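Local atomic coordinates of binary enterotoxin of Clostridium perfringens component a (Clostridium perfringens, PDB entry 5WTZ), a protein that probably transfers ADP-ribose from NAD+ to actin, as the enzymatic component of a binary, iota-like enterotoxin. Residues A[85-90]-A[165-170]; A[78-83]-A[181-186]; A[243-248]-A[276-281]. All blocks are in the same frame, centred on the assembly; numbering follows the deposited sequence.

Contact 1 (A[85-90]-A[165-170])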
ATOM      1  N   LYS A  85     -22.937  -0.464   3.883  1.00 46.46           N
ATOM      2  CA  LYS A  85     -24.292  -0.828   4.286  1.00 46.93           C
ATOM      3  C   LYS A  85     -24.487  -2.334   4.156  1.00 47.13           C
ATOM      4  O   LYS A  85     -25.583  -2.853   4.370  1.00 47.95           O
ATOM      5  CB  LYS A  85     -25.333  -0.082   3.441  1.00 50.99           C
ATOM      6  CG  LYS A  85     -25.234   1.437   3.517  1.00 51.39           C
ATOM      7  CD  LYS A  85     -26.243   2.117   2.591  1.00 54.76           C
ATOM      8  CE  LYS A  85     -26.133   3.640   2.673  1.00 53.75           C
ATOM      9  NZ  LYS A  85     -27.120   4.335   1.787  1.00 52.75           N
ATOM     10  N   SER A  86     -23.413  -3.031   3.801  1.00 41.24           N
ATOM     11  CA  SER A  86     -23.466  -4.471   3.582  1.00 38.85           C
ATOM     12  C   SER A  86     -22.290  -5.157   4.274  1.00 45.86           C
ATOM     13  O   SER A  86     -21.483  -5.827   3.631  1.00 41.00           O
ATOM     14  CB  SER A  86     -23.462  -4.783   2.080  1.00 37.01           C
ATOM     15  OG  SER A  86     -23.755  -6.148   1.845  1.00 37.89           O
ATOM     16  N   MET A  87     -22.201  -4.990   5.591  1.00 44.21           N
ATOM     17  CA  MET A  87     -21.108  -5.575   6.361  1.00 42.15           C
ATOM     18  C   MET A  87     -21.353  -7.044   6.700  1.00 39.58           C
ATOM     19  O   MET A  87     -22.476  -7.443   6.999  1.00 39.71           O
ATOM     20  CB  MET A  87     -20.890  -4.773   7.643  1.00 41.35           C
ATOM     21  CG  MET A  87     -20.484  -3.337   7.394  1.00 39.48           C
ATOM     22  SD  MET A  87     -20.239  -2.428   8.924  1.00 57.74           S
ATOM     23  CE  MET A  87     -19.378  -0.984   8.300  1.00 61.71           C
ATOM     24  N   LEU A  88     -20.293  -7.846   6.652  1.00 33.77           N
ATOM     25  CA  LEU A  88     -20.390  -9.263   6.998  1.00 37.63           C
ATOM     26  C   LEU A  88     -20.791  -9.452   8.458  1.00 38.86           C
ATOM     27  O   LEU A  88     -20.276  -8.765   9.339  1.00 34.54           O
ATOM     28  CB  LEU A  88     -19.062  -9.973   6.735  1.00 33.63           C
ATOM     29  CG  LEU A  88     -18.508  -9.975   5.307  1.00 31.86           C
ATOM     30  CD1 LEU A  88     -17.240 -10.793   5.289  1.00 25.17           C
ATOM     31  CD2 LEU A  88     -19.534 -10.531   4.325  1.00 30.45           C
ATOM     32  N   THR A  89     -21.718 -10.376   8.708  1.00 45.23           N
ATOM     33  CA  THR A  89     -22.159 -10.670  10.072  1.00 46.05           C
ATOM     34  C   THR A  89     -21.152 -11.580  10.769  1.00 44.04           C
ATOM     35  O   THR A  89     -21.069 -11.628  11.994  1.00 41.14           O
ATOM     36  CB  THR A  89     -23.540 -11.341  10.082  1.00 40.58           C
ATOM     37  OG1 THR A  89     -23.480 -12.556   9.324  1.00 41.49           O
ATOM     38  CG2 THR A  89     -24.588 -10.421   9.472  1.00 36.59           C
ATOM     39  N   LYS A  90     -20.385 -12.297   9.959  1.00 41.64           N
ATOM     40  CA  LYS A  90     -19.403 -13.254  10.433  1.00 39.86           C
ATOM     41  C   LYS A  90     -18.404 -13.443   9.293  1.00 39.25           C
ATOM     42  O   LYS A  90     -18.694 -13.039   8.161  1.00 32.98           O
ATOM     43  CB  LYS A  90     -20.070 -14.575  10.825  1.00 40.05           C
ATOM     44  CG  LYS A  90     -20.700 -15.325   9.665  1.00 41.68           C
ATOM     45  CD  LYS A  90     -21.962 -16.044  10.108  1.00 50.19           C
ATOM     46  CE  LYS A  90     -22.295 -17.219   9.201  1.00 49.89           C
ATOM     47  NZ  LYS A  90     -21.510 -18.442   9.568  1.00 49.74           N
ATOM     48  N   ASN A 165     -17.802  -7.917   9.973  1.00 31.67           N
ATOM     49  CA  ASN A 165     -18.049  -6.480   9.786  1.00 35.97           C
ATOM     50  C   ASN A 165     -17.304  -5.845   8.614  1.00 35.46           C
ATOM     51  O   ASN A 165     -17.322  -4.627   8.455  1.00 41.02           O
ATOM     52  CB  ASN A 165     -17.730  -5.717  11.070  1.00 42.83           C
ATOM     53  CG  ASN A 165     -18.665  -6.080  12.195  1.00 52.48           C
ATOM     54  OD1 ASN A 165     -19.851  -6.328  11.971  1.00 58.66           O
ATOM     55  ND2 ASN A 165     -18.137  -6.131  13.414  1.00 57.88           N
ATOM     56  N   THR A 166     -16.652  -6.662   7.795  1.00 26.08           N
ATOM     57  CA  THR A 166     -16.074  -6.169   6.547  1.00 26.33           C
ATOM     58  C   THR A 166     -17.195  -5.712   5.623  1.00 29.75           C
ATOM     59  O   THR A 166     -18.132  -6.457   5.397  1.00 31.90           O
ATOM     60  CB  THR A 166     -15.243  -7.244   5.805  1.00 25.84           C
ATOM     61  OG1 THR A 166     -14.200  -7.730   6.652  1.00 31.21           O
ATOM     62  CG2 THR A 166     -14.627  -6.669   4.534  1.00 30.60           C
ATOM     63  N   PRO A 167     -17.100  -4.482   5.098  1.00 33.64           N
ATOM     64  CA  PRO A 167     -17.992  -4.044   4.026  1.00 35.66           C
ATOM     65  C   PRO A 167     -17.757  -4.894   2.789  1.00 33.92           C
ATOM     66  O   PRO A 167     -16.688  -4.804   2.188  1.00 36.59           O
ATOM     67  CB  PRO A 167     -17.578  -2.589   3.792  1.00 27.52           C
ATOM     68  CG  PRO A 167     -16.885  -2.187   5.039  1.00 29.04           C
ATOM     69  CD  PRO A 167     -16.164  -3.419   5.483  1.00 30.90           C
ATOM     70  N   ALA A 168     -18.740  -5.710   2.426  1.00 27.51           N
ATOM     71  CA  ALA A 168     -18.582  -6.705   1.377  1.00 29.56           C
ATOM     72  C   ALA A 168     -19.927  -6.950   0.719  1.00 38.21           C
ATOM     73  O   ALA A 168     -20.680  -7.827   1.144  1.00 41.74           O
ATOM     74  CB  ALA A 168     -18.025  -7.993   1.948  1.00 24.77           C
ATOM     75  N   ALA A 169     -20.237  -6.171  -0.310  1.00 33.15           N
ATOM     76  CA  ALA A 169     -21.567  -6.204  -0.911  1.00 33.86           C
ATOM     77  C   ALA A 169     -21.684  -7.248  -2.023  1.00 39.65           C
ATOM     78  O   ALA A 169     -20.749  -7.445  -2.806  1.00 37.93           O
ATOM     79  CB  ALA A 169     -21.925  -4.827  -1.438  1.00 33.90           C
ATOM     80  N   SER A 170     -22.835  -7.918  -2.076  1.00 39.36           N
ATOM     81  CA  SER A 170     -23.139  -8.868  -3.144  1.00 33.62           C
ATOM     82  C   SER A 170     -23.696  -8.100  -4.333  1.00 40.98           C
ATOM     83  O   SER A 170     -24.644  -7.327  -4.195  1.00 46.81           O
ATOM     84  CB  SER A 170     -24.137  -9.936  -2.681  1.00 40.35           C
ATOM     85  OG  SER A 170     -23.511 -10.933  -1.885  1.00 43.44           O
TER
HETATM   86  O   HOH W   1     -24.906  -6.556  -0.525  1.00 44.74           O
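Leu-88 and Thr-166 meet where the loop that follows helix 70-83 runs against the residues leading into strand 168-171. Their side chains lie side by side and point the same way, with Leu-88 CD1 4.1 Å from Thr-166 CB. Leu-88 holds CG anti to the carbonyl carbon (chi1 -60°), which sets that atom beside Thr-166 O and Ala-168 CB; its other methyl, CD2, lies 3.8 Å from Ala-168 CB. Three backbone bonds make this buried half the tight one: Leu-88 N donates to Thr-166 O at 2.9 Å, Asn-165 N to Leu-88 O at 2.7 Å, and Ala-168 N to Ser-86 O at 3.0 Å, the last nearly straight. The CA of Met-87 adds a CH...O contact to Thr-166 O. Ser-86, buried as well, sets its OG over the CA of Ala-169, and a water joins that hydroxyl to the backbone N of Ser-170. Trp-30 of helix 16-31 covers Ser-86 and Ala-169.

The looser side belongs to the exposed side chains of Met-87 and Asn-165. The extended methionine chain runs past Asn-165 O, Met-87 CG 3.6 Å from that oxygen, and Met-87 CE lies 4.3 Å from Pro-167 CG.

Met-87 and Pro-167 form a single isolated beta bridge, which joins the loop to the residue leading into edge strand 168-171 of a three-stranded antiparallel sheet in an ADP-ribosyltransferase-type domain.

Contact 2 (A[78-83]-A[181-186])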
ATOM      1  N   ASN A  78     -19.294   7.317  -3.142  1.00 40.96           N
ATOM      2  CA  ASN A  78     -20.564   6.594  -3.081  1.00 36.52           C
ATOM      3  C   ASN A  78     -20.421   5.070  -3.038  1.00 37.95           C
ATOM      4  O   ASN A  78     -21.243   4.396  -2.425  1.00 36.62           O
ATOM      5  CB  ASN A  78     -21.462   6.977  -4.267  1.00 37.51           C
ATOM      6  CG  ASN A  78     -21.728   8.474  -4.349  1.00 47.07           C
ATOM      7  OD1 ASN A  78     -21.596   9.201  -3.362  1.00 43.53           O
ATOM      8  ND2 ASN A  78     -22.094   8.943  -5.537  1.00 45.96           N
ATOM      9  N   ILE A  79     -19.402   4.520  -3.695  1.00 40.14           N
ATOM     10  CA  ILE A  79     -19.222   3.072  -3.684  1.00 32.87           C
ATOM     11  C   ILE A  79     -18.937   2.634  -2.257  1.00 35.50           C
ATOM     12  O   ILE A  79     -19.462   1.623  -1.774  1.00 36.11           O
ATOM     13  CB  ILE A  79     -18.081   2.624  -4.626  1.00 30.87           C
ATOM     14  CG1 ILE A  79     -18.488   2.872  -6.078  1.00 34.28           C
ATOM     15  CG2 ILE A  79     -17.797   1.150  -4.456  1.00 36.67           C
ATOM     16  CD1 ILE A  79     -17.330   2.889  -7.041  1.00 29.21           C
ATOM     17  N   SER A  80     -18.133   3.443  -1.582  1.00 32.43           N
ATOM     18  CA  SER A  80     -17.706   3.181  -0.212  1.00 36.40           C
ATOM     19  C   SER A  80     -18.882   3.199   0.784  1.00 42.08           C
ATOM     20  O   SER A  80     -19.012   2.289   1.601  1.00 43.61           O
ATOM     21  CB  SER A  80     -16.632   4.195   0.187  1.00 34.53           C
ATOM     22  OG  SER A  80     -16.040   3.873   1.435  1.00 36.42           O
ATOM     23  N   THR A  81     -19.748   4.209   0.718  1.00 44.65           N
ATOM     24  CA  THR A  81     -20.912   4.220   1.611  1.00 40.81           C
ATOM     25  C   THR A  81     -21.866   3.075   1.279  1.00 46.87           C
ATOM     26  O   THR A  81     -22.533   2.534   2.163  1.00 46.87           O
ATOM     27  CB  THR A  81     -21.700   5.542   1.550  1.00 41.37           C
ATOM     28  OG1 THR A  81     -22.343   5.664   0.273  1.00 42.33           O
ATOM     29  CG2 THR A  81     -20.787   6.726   1.795  1.00 44.96           C
ATOM     30  N   ALA A  82     -21.929   2.707   0.004  1.00 44.63           N
ATOM     31  CA  ALA A  82     -22.799   1.623  -0.423  1.00 44.15           C
ATOM     32  C   ALA A  82     -22.380   0.302   0.220  1.00 44.33           C
ATOM     33  O   ALA A  82     -23.199  -0.363   0.861  1.00 44.57           O
ATOM     34  CB  ALA A  82     -22.803   1.502  -1.946  1.00 39.47           C
ATOM     35  N   VAL A  83     -21.110  -0.070   0.072  1.00 36.94           N
ATOM     36  CA  VAL A  83     -20.652  -1.352   0.608  1.00 35.33           C
ATOM     37  C   VAL A  83     -20.661  -1.365   2.137  1.00 35.95           C
ATOM     38  O   VAL A  83     -20.848  -2.416   2.746  1.00 42.43           O
ATOM     39  CB  VAL A  83     -19.235  -1.733   0.094  1.00 38.73           C
ATOM     40  CG1 VAL A  83     -19.270  -1.998  -1.412  1.00 34.69           C
ATOM     41  CG2 VAL A  83     -18.199  -0.666   0.458  1.00 38.11           C
ATOM     42  N   LEU A 181     -18.079  -7.185  -3.452  1.00 27.52           N
ATOM     43  CA  LEU A 181     -17.348  -5.945  -3.584  1.00 23.59           C
ATOM     44  C   LEU A 181     -16.833  -5.488  -2.218  1.00 22.90           C
ATOM     45  O   LEU A 181     -17.611  -5.177  -1.318  1.00 27.04           O
ATOM     46  CB  LEU A 181     -18.245  -4.885  -4.233  1.00 27.83           C
ATOM     47  CG  LEU A 181     -17.699  -3.491  -4.534  1.00 34.63           C
ATOM     48  CD1 LEU A 181     -16.350  -3.545  -5.210  1.00 38.50           C
ATOM     49  CD2 LEU A 181     -18.700  -2.734  -5.393  1.00 38.99           C
ATOM     50  N   ILE A 182     -15.514  -5.475  -2.065  1.00 24.66           N
ATOM     51  CA  ILE A 182     -14.900  -5.108  -0.793  1.00 28.54           C
ATOM     52  C   ILE A 182     -14.450  -3.647  -0.783  1.00 29.13           C
ATOM     53  O   ILE A 182     -13.854  -3.165  -1.747  1.00 22.12           O
ATOM     54  CB  ILE A 182     -13.679  -5.996  -0.476  1.00 29.02           C
ATOM     55  CG1 ILE A 182     -14.037  -7.475  -0.624  1.00 27.07           C
ATOM     56  CG2 ILE A 182     -13.147  -5.692   0.918  1.00 27.24           C
ATOM     57  CD1 ILE A 182     -12.831  -8.363  -0.829  1.00 29.73           C
ATOM     58  N   ASP A 183     -14.737  -2.957   0.316  1.00 26.74           N
ATOM     59  CA  ASP A 183     -14.337  -1.562   0.499  1.00 29.55           C
ATOM     60  C   ASP A 183     -12.830  -1.301   0.313  1.00 28.39           C
ATOM     61  O   ASP A 183     -11.997  -2.213   0.402  1.00 26.37           O
ATOM     62  CB  ASP A 183     -14.772  -1.100   1.893  1.00 31.59           C
ATOM     63  CG  ASP A 183     -14.977   0.396   1.978  1.00 30.89           C
ATOM     64  OD1 ASP A 183     -14.897   1.062   0.926  1.00 30.70           O
ATOM     65  OD2 ASP A 183     -15.236   0.899   3.096  1.00 33.95           O
ATOM     66  N   GLN A 184     -12.499  -0.040   0.046  1.00 26.67           N
ATOM     67  CA  GLN A 184     -11.124   0.428  -0.007  1.00 23.93           C
ATOM     68  C   GLN A 184     -10.476   0.373   1.367  1.00 18.77           C
ATOM     69  O   GLN A 184     -11.176   0.326   2.378  1.00 24.08           O
ATOM     70  CB  GLN A 184     -11.060   1.868  -0.525  1.00 30.46           C
ATOM     71  CG  GLN A 184     -11.105   2.043  -2.028  1.00 45.80           C
ATOM     72  CD  GLN A 184     -10.724   3.456  -2.440  1.00 55.07           C
ATOM     73  OE1 GLN A 184      -9.665   3.681  -3.028  1.00 61.55           O
ATOM     74  NE2 GLN A 184     -11.582   4.417  -2.119  1.00 55.19           N
ATOM     75  N   GLY A 185      -9.143   0.378   1.394  1.00 23.97           N
ATOM     76  CA  GLY A 185      -8.388   0.553   2.624  1.00 25.50           C
ATOM     77  C   GLY A 185      -7.759  -0.684   3.240  1.00 26.62           C
ATOM     78  O   GLY A 185      -7.173  -0.609   4.319  1.00 24.35           O
ATOM     79  N   TYR A 186      -7.846  -1.826   2.566  1.00 23.71           N
ATOM     80  CA  TYR A 186      -7.341  -3.052   3.173  1.00 19.48           C
ATOM     81  C   TYR A 186      -6.037  -3.549   2.575  1.00 22.23           C
ATOM     82  O   TYR A 186      -5.582  -3.089   1.518  1.00 19.33           O
ATOM     83  CB  TYR A 186      -8.404  -4.160   3.081  1.00 22.28           C
ATOM     84  CG  TYR A 186      -9.657  -3.834   3.849  1.00 28.09           C
ATOM     85  CD1 TYR A 186      -9.750  -4.095   5.213  1.00 33.59           C
ATOM     86  CD2 TYR A 186     -10.747  -3.248   3.220  1.00 31.11           C
ATOM     87  CE1 TYR A 186     -10.896  -3.787   5.922  1.00 36.48           C
ATOM     88  CE2 TYR A 186     -11.899  -2.934   3.923  1.00 36.10           C
ATOM     89  CZ  TYR A 186     -11.968  -3.207   5.272  1.00 42.91           C
ATOM     90  OH  TYR A 186     -13.110  -2.900   5.974  1.00 44.97           O
TER
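Val-83 and Ser-80 lie on the last turns of helix 70-83 and face the place where strand 179-182 ends and the chain turns into a loop. The backbones come closest at Ser-80 and Asp-183, whose CA atoms are 5.9 Å apart, and the meeting is made by side chains reaching across. Within the helix, Val-83 N bonds to Ile-79 O, which keeps the residues of this face one turn apart. The strand side is held along its edge: Leu-181 pairs through the backbone with Ala-169, and Asp-183 with Pro-167.

Val-83 straddles the join between apolar and polar halves. Its CG1 lies 3.8 Å from Leu-181 CG, the two side chains crossing at about a right angle, and it also rests near Leu-181 O. Its other methyl, CG2, sits between the backbone N and the carbonyl carbon of its own residue and meets the CB and CG of Asp-183, each at 3.7 Å. One turn earlier in the helix, Ile-79 CG2 touches Leu-181 CD2 at 4.1 Å, again nearly perpendicular. Leu-181 is backed by Ile-42 and Tyr-45 of helix 36-61.

The polar half turns on one carboxylate oxygen. Asp-183 holds CG anti to its backbone N (chi1 -155°), which swings OD1 toward the helix; there Ser-80 OG donates to the syn lone pair of Asp-183 OD1 at 3.1 Å. From above the carboxylate plane, Gln-184 N gives Asp-183 OD1 a second bond of 2.8 Å.

Two donors thus fix the rotation of a buried carboxylate. Lys-84 NZ hydrogen-bonds to Ser-80 OG and forms a long, weak ion pair with Asp-183 OD2; the two donors and, more faintly, this lysine would favour the ionised aspartate.

Contact 3 (A[243-248]-A[276-281])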
ATOM      1  N   LEU A 243      16.295  19.007  20.505  1.00 24.16           N
ATOM      2  CA  LEU A 243      15.297  19.853  19.877  1.00 22.97           C
ATOM      3  C   LEU A 243      15.949  20.772  18.854  1.00 23.05           C
ATOM      4  O   LEU A 243      15.438  20.941  17.748  1.00 24.79           O
ATOM      5  CB  LEU A 243      14.557  20.664  20.929  1.00 25.18           C
ATOM      6  CG  LEU A 243      13.478  21.615  20.428  1.00 30.26           C
ATOM      7  CD1 LEU A 243      12.400  20.854  19.693  1.00 25.01           C
ATOM      8  CD2 LEU A 243      12.899  22.374  21.603  1.00 34.45           C
ATOM      9  N   ARG A 244      17.087  21.347  19.222  1.00 28.07           N
ATOM     10  CA  ARG A 244      17.802  22.266  18.343  1.00 27.67           C
ATOM     11  C   ARG A 244      18.221  21.569  17.053  1.00 26.00           C
ATOM     12  O   ARG A 244      17.993  22.080  15.958  1.00 23.91           O
ATOM     13  CB  ARG A 244      19.031  22.839  19.042  1.00 26.22           C
ATOM     14  CG  ARG A 244      19.823  23.829  18.192  1.00 26.07           C
ATOM     15  CD  ARG A 244      21.209  24.018  18.770  1.00 36.13           C
ATOM     16  NE  ARG A 244      21.991  22.787  18.639  1.00 36.81           N
ATOM     17  CZ  ARG A 244      23.005  22.455  19.427  1.00 34.35           C
ATOM     18  NH1 ARG A 244      23.367  23.257  20.423  1.00 31.79           N
ATOM     19  NH2 ARG A 244      23.653  21.314  19.221  1.00 33.35           N
ATOM     20  N   ASP A 245      18.825  20.392  17.182  1.00 23.33           N
ATOM     21  CA  ASP A 245      19.361  19.713  16.010  1.00 25.85           C
ATOM     22  C   ASP A 245      18.291  19.041  15.138  1.00 23.59           C
ATOM     23  O   ASP A 245      18.479  18.927  13.934  1.00 20.61           O
ATOM     24  CB  ASP A 245      20.430  18.708  16.449  1.00 28.37           C
ATOM     25  CG  ASP A 245      21.686  19.407  16.936  1.00 36.70           C
ATOM     26  OD1 ASP A 245      21.750  20.635  16.747  1.00 27.85           O
ATOM     27  OD2 ASP A 245      22.601  18.763  17.492  1.00 30.14           O
ATOM     28  N   ILE A 246      17.173  18.616  15.733  1.00 21.60           N
ATOM     29  CA  ILE A 246      16.003  18.177  14.964  1.00 22.99           C
ATOM     30  C   ILE A 246      15.463  19.342  14.141  1.00 22.81           C
ATOM     31  O   ILE A 246      15.227  19.210  12.946  1.00 20.10           O
ATOM     32  CB  ILE A 246      14.883  17.629  15.887  1.00 19.96           C
ATOM     33  CG1 ILE A 246      15.229  16.219  16.385  1.00 20.71           C
ATOM     34  CG2 ILE A 246      13.544  17.600  15.160  1.00 20.85           C
ATOM     35  CD1 ILE A 246      15.072  15.126  15.324  1.00 26.05           C
ATOM     36  N   ASN A 247      15.271  20.486  14.792  1.00 20.33           N
ATOM     37  CA  ASN A 247      14.817  21.701  14.115  1.00 21.02           C
ATOM     38  C   ASN A 247      15.791  22.162  13.034  1.00 22.86           C
ATOM     39  O   ASN A 247      15.362  22.547  11.934  1.00 23.48           O
ATOM     40  CB  ASN A 247      14.589  22.827  15.128  1.00 24.41           C
ATOM     41  CG  ASN A 247      13.222  22.751  15.789  1.00 28.45           C
ATOM     42  OD1 ASN A 247      12.246  22.331  15.173  1.00 33.46           O
ATOM     43  ND2 ASN A 247      13.145  23.178  17.043  1.00 29.70           N
ATOM     44  N   ASN A 248      17.090  22.102  13.326  1.00 21.18           N
ATOM     45  CA  ASN A 248      18.105  22.395  12.312  1.00 21.16           C
ATOM     46  C   ASN A 248      17.971  21.461  11.092  1.00 19.84           C
ATOM     47  O   ASN A 248      17.987  21.920   9.950  1.00 20.64           O
ATOM     48  CB  ASN A 248      19.514  22.275  12.911  1.00 25.50           C
ATOM     49  CG  ASN A 248      20.617  22.478  11.877  1.00 37.43           C
ATOM     50  OD1 ASN A 248      20.956  21.564  11.123  1.00 37.24           O
ATOM     51  ND2 ASN A 248      21.188  23.676  11.845  1.00 36.62           N
ATOM     52  N   GLU A 276      28.929  15.243  13.241  1.00 32.13           N
ATOM     53  CA  GLU A 276      28.723  14.090  14.121  1.00 36.19           C
ATOM     54  C   GLU A 276      27.841  14.434  15.327  1.00 32.03           C
ATOM     55  O   GLU A 276      26.983  13.645  15.706  1.00 31.50           O
ATOM     56  CB  GLU A 276      30.064  13.524  14.610  1.00 41.58           C
ATOM     57  CG  GLU A 276      31.001  13.021  13.519  1.00 50.98           C
ATOM     58  CD  GLU A 276      30.526  11.749  12.838  1.00 63.55           C
ATOM     59  OE1 GLU A 276      29.396  11.289  13.113  1.00 72.13           O
ATOM     60  OE2 GLU A 276      31.298  11.201  12.021  1.00 66.61           O
ATOM     61  N   GLU A 277      28.060  15.600  15.924  1.00 33.26           N
ATOM     62  CA  GLU A 277      27.286  16.023  17.092  1.00 31.26           C
ATOM     63  C   GLU A 277      25.815  16.124  16.727  1.00 30.56           C
ATOM     64  O   GLU A 277      24.943  15.684  17.475  1.00 26.85           O
ATOM     65  CB  GLU A 277      27.773  17.378  17.642  1.00 33.29           C
ATOM     66  CG  GLU A 277      27.066  17.780  18.954  1.00 41.62           C
ATOM     67  CD  GLU A 277      26.897  19.293  19.134  1.00 59.34           C
ATOM     68  OE1 GLU A 277      27.423  20.068  18.306  1.00 66.24           O
ATOM     69  OE2 GLU A 277      26.230  19.711  20.108  1.00 56.59           O
ATOM     70  N   LYS A 278      25.541  16.722  15.574  1.00 29.66           N
ATOM     71  CA  LYS A 278      24.167  16.866  15.128  1.00 25.57           C
ATOM     72  C   LYS A 278      23.541  15.499  14.882  1.00 21.80           C
ATOM     73  O   LYS A 278      22.404  15.237  15.288  1.00 20.27           O
ATOM     74  CB  LYS A 278      24.093  17.715  13.862  1.00 30.81           C
ATOM     75  CG  LYS A 278      24.565  19.143  14.057  1.00 37.54           C
ATOM     76  CD  LYS A 278      23.719  20.120  13.260  1.00 41.82           C
ATOM     77  CE  LYS A 278      24.456  21.441  13.071  1.00 43.94           C
ATOM     78  NZ  LYS A 278      25.513  21.314  12.021  1.00 47.84           N
ATOM     79  N   ILE A 279      24.285  14.627  14.209  1.00 26.54           N
ATOM     80  CA  ILE A 279      23.791  13.289  13.898  1.00 28.92           C
ATOM     81  C   ILE A 279      23.535  12.513  15.194  1.00 22.63           C
ATOM     82  O   ILE A 279      22.510  11.838  15.325  1.00 24.60           O
ATOM     83  CB  ILE A 279      24.778  12.529  12.986  1.00 29.46           C
ATOM     84  CG1 ILE A 279      24.731  13.115  11.567  1.00 25.12           C
ATOM     85  CG2 ILE A 279      24.449  11.038  12.948  1.00 31.05           C
ATOM     86  CD1 ILE A 279      25.940  12.766  10.721  1.00 27.20           C
ATOM     87  N   SER A 280      24.455  12.654  16.147  1.00 26.90           N
ATOM     88  CA  SER A 280      24.309  12.076  17.485  1.00 30.42           C
ATOM     89  C   SER A 280      23.017  12.518  18.167  1.00 27.89           C
ATOM     90  O   SER A 280      22.258  11.688  18.674  1.00 24.81           O
ATOM     91  CB  SER A 280      25.506  12.452  18.365  1.00 41.80           C
ATOM     92  OG  SER A 280      26.595  11.581  18.131  1.00 47.05           O
ATOM     93  N   ASN A 281      22.762  13.826  18.164  1.00 28.09           N
ATOM     94  CA  ASN A 281      21.605  14.377  18.860  1.00 19.32           C
ATOM     95  C   ASN A 281      20.284  13.976  18.197  1.00 25.19           C
ATOM     96  O   ASN A 281      19.340  13.562  18.880  1.00 21.17           O
ATOM     97  CB  ASN A 281      21.741  15.908  18.964  1.00 20.43           C
ATOM     98  CG  ASN A 281      22.837  16.323  19.926  1.00 30.97           C
ATOM     99  OD1 ASN A 281      23.197  15.564  20.826  1.00 28.41           O
ATOM    100  ND2 ASN A 281      23.365  17.535  19.758  1.00 24.40           N
TER
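Asp-245 and Asn-281 form the central bond between the helices: Asn-281 ND2 donates to Asp-245 OD2 at 2.7 Å, with an N-H...O angle of 165°. Asp-245 OD2 lies nearly in the amide plane of Asn-281, and ND2 approaches that oxygen on its anti side, tilted out of the carboxylate plane. Beside it, the aliphatic part of Lys-278 crosses the aspartate at about a right angle, its CD 4.0 Å from Asp-245 OD1, and goes on to pass Asn-248, whose OD1 is 3.8 Å from Lys-278 CD.

Arg-244 is the second polar bridge. Its NH2 reaches Glu-277 OE2 at 3.2 Å; the acceptor lies at the guanidinium edge, yet the donor comes from above the carboxylate, the two planes being 79° apart.

These residues make a three-member salt-bridge network, Arg-244 with Asp-245 and Glu-277, over a helix pair whose short segments cross at -104° with axes 8.9 Å apart. Arg-244 probably eases the repulsion between Asp-245 OD2 and Glu-277 OE2, 4.6 Å apart.

What places the guanidinium is its own neighbour. A bend at chi3 folds the chain back so that Arg-244 NE and NH2 both grip Asp-245 OD1, side-on and from one face, NE at 2.9 Å from that oxygen. Ile-282, further along helix 272-286, also touches Asp-245, while the helix carrying Arg-244 runs on to Leu-250 and Asn-258, which bind NAD+.

How the contacts relate
Contacts 1 and 2 are buried and adjoin, with centres about 10 Å apart: strands 168-171 and 179-182 are neighbours in one sheet, and the helix 70-83 and its following loop supply the other sides. Backbone bonds between these neighbouring strands join the two contacts. Contact 1 relies on backbone bonds, contact 2 on aliphatic packing beside one hydrogen-bonded carboxylate. Contact 3 is a surface contact between two helices in the second ADP-ribosyltransferase-like half of the chain, where NAD+ binds, on the opposite side of the chain's centre. Its centre lies about 49 Å and about 44 Å from those of contacts 1 and 2, and its chemistry is largely charged and amide groups.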